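Side-chain contact in copper-transporting ATPase PAA1, chloroplastic (PDB 5LBD), which uses ATP hydrolysis to carry monovalent copper across the plastid envelope into the stroma, and whose nucleotide-binding domain forms this chain: residues V76-N80 and N81-T85. The protein carries 2 engineered substitutions. Numbering follows the deposited sequence.
Sequences VAIVN and NKRVT
V79 and V84 meet diagonally on the buried face of a β-hairpin with a two-residue type I' turn, CB of V79 4.0 Å from CG2 of V84. Helix 26-37 covers this face, placing L32 and A35 on V79 and V36 on V84. A77 and V84 form a hydrogen-bonded pair, with V84 N to A77 O at 3.0 Å and nearly straight (174° at the hydrogen). V79 and K82 close the turn: V79 N reaches K82 O at 2.8 Å, and K82 N returns a bond to V79 O. On the opposite face, I78 lays CD1 against CG of R83 (3.6 Å), and the guanidinium reaches on to H95 O. V76 CG2 meets CG2 of T85 at 3.7 Å, beside W91. The turn is the looser, solvent-exposed end, where N80 and N81 start their side chains away from the opposite segment. K82 bends at chi3 (-82°) and chi4 (-66°), folding NZ back to N80 O (2.9 Å), tilted from the carbonyl plane. A methionine here would probably leave N80 O without this charged donor and the turn less firmly held. Apolar packing and backbone bonds to flanking strands join the hairpin to the nucleotide-binding domain, while the K82 ammonium probably helps hold its turn.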
loop_
_atom_site.group_PDB
_atom_site.type_symbol
_atom_site.label_atom_id
_atom_site.label_comp_id
_atom_site.label_asym_id
_atom_site.label_seq_id
_atom_site.Cartn_x
_atom_site.Cartn_y
_atom_site.Cartn_z
ATOM N N VAL A 76 -5.714 -0.810 6.587
ATOM C CA VAL A 76 -5.953 -2.150 6.064
ATOM C C VAL A 76 -7.376 -2.215 5.530
ATOM O O VAL A 76 -8.280 -1.540 6.039
ATOM C CB VAL A 76 -5.698 -3.214 7.164
ATOM C CG1 VAL A 76 -6.545 -2.955 8.368
ATOM C CG2 VAL A 76 -5.917 -4.650 6.629
ATOM N N ALA A 77 -7.582 -3.017 4.487
ATOM C CA ALA A 77 -8.919 -3.323 4.006
ATOM C C ALA A 77 -8.827 -4.665 3.309
ATOM O O ALA A 77 -7.735 -5.168 3.035
ATOM C CB ALA A 77 -9.460 -2.217 3.078
ATOM N N ILE A 78 -9.968 -5.251 3.028
ATOM C CA ILE A 78 -10.021 -6.434 2.191
ATOM C C ILE A 78 -10.241 -5.960 0.770
ATOM O O ILE A 78 -11.225 -5.284 0.477
ATOM C CB ILE A 78 -11.125 -7.392 2.627
ATOM C CG1 ILE A 78 -10.937 -7.768 4.094
ATOM C CG2 ILE A 78 -11.172 -8.641 1.740
ATOM C CD1 ILE A 78 -9.673 -8.494 4.386
ATOM N N VAL A 79 -9.344 -6.360 -0.122
ATOM C CA VAL A 79 -9.459 -6.013 -1.532
ATOM C C VAL A 79 -9.429 -7.306 -2.316
ATOM O O VAL A 79 -8.456 -8.060 -2.222
ATOM C CB VAL A 79 -8.327 -5.075 -1.966
ATOM C CG1 VAL A 79 -8.485 -4.673 -3.425
ATOM C CG2 VAL A 79 -8.298 -3.873 -1.095
ATOM N N ASN A 80 -10.500 -7.570 -3.060
ATOM C CA ASN A 80 -10.642 -8.806 -3.815
ATOM C C ASN A 80 -10.164 -9.994 -2.993
ATOM O O ASN A 80 -9.305 -10.770 -3.408
ATOM C CB ASN A 80 -9.892 -8.712 -5.139
ATOM C CG ASN A 80 -10.527 -7.703 -6.107
ATOM O OD1 ASN A 80 -11.667 -7.266 -5.915
ATOM N ND2 ASN A 80 -9.789 -7.344 -7.159
ATOM N N ASN A 81 -10.722 -10.115 -1.789
ATOM C CA ASN A 81 -10.514 -11.251 -0.904
ATOM C C ASN A 81 -9.105 -11.328 -0.329
ATOM O O ASN A 81 -8.713 -12.374 0.203
ATOM C CB ASN A 81 -10.851 -12.567 -1.598
ATOM C CG ASN A 81 -12.318 -12.705 -1.871
ATOM O OD1 ASN A 81 -12.735 -12.937 -3.002
ATOM N ND2 ASN A 81 -13.120 -12.564 -0.824
ATOM N N LYS A 82 -8.331 -10.253 -0.402
ATOM C CA LYS A 82 -7.003 -10.224 0.183
ATOM C C LYS A 82 -6.948 -9.178 1.275
ATOM O O LYS A 82 -7.511 -8.095 1.125
ATOM C CB LYS A 82 -5.938 -9.925 -0.885
ATOM C CG LYS A 82 -5.812 -11.011 -1.916
ATOM C CD LYS A 82 -4.950 -10.545 -3.073
ATOM C CE LYS A 82 -5.742 -9.699 -4.065
ATOM N NZ LYS A 82 -6.791 -10.508 -4.736
ATOM N N ARG A 83 -6.206 -9.467 2.357
ATOM C CA ARG A 83 -5.963 -8.471 3.399
ATOM C C ARG A 83 -4.788 -7.601 2.975
ATOM O O ARG A 83 -3.637 -8.048 3.003
ATOM C CB ARG A 83 -5.654 -9.138 4.738
ATOM C CG ARG A 83 -6.631 -10.223 5.143
ATOM C CD ARG A 83 -6.365 -10.771 6.585
ATOM N NE ARG A 83 -5.080 -11.473 6.733
ATOM C CZ ARG A 83 -3.945 -10.890 7.117
ATOM N NH1 ARG A 83 -3.912 -9.584 7.408
ATOM N NH2 ARG A 83 -2.835 -11.623 7.210
ATOM N N VAL A 84 -5.065 -6.356 2.612
ATOM C CA VAL A 84 -4.065 -5.459 2.043
ATOM C C VAL A 84 -3.764 -4.399 3.091
ATOM O O VAL A 84 -4.671 -3.685 3.522
ATOM C CB VAL A 84 -4.535 -4.821 0.729
ATOM C CG1 VAL A 84 -3.490 -3.845 0.226
ATOM C CG2 VAL A 84 -4.796 -5.880 -0.307
ATOM N N THR A 85 -2.502 -4.299 3.501
ATOM C CA THR A 85 -2.067 -3.322 4.482
ATOM C C THR A 85 -1.197 -2.283 3.800
ATOM O O THR A 85 -0.427 -2.589 2.892
ATOM C CB THR A 85 -1.272 -3.953 5.614
ATOM O OG1 THR A 85 -0.208 -4.726 5.053
ATOM C CG2 THR A 85 -2.179 -4.835 6.427
#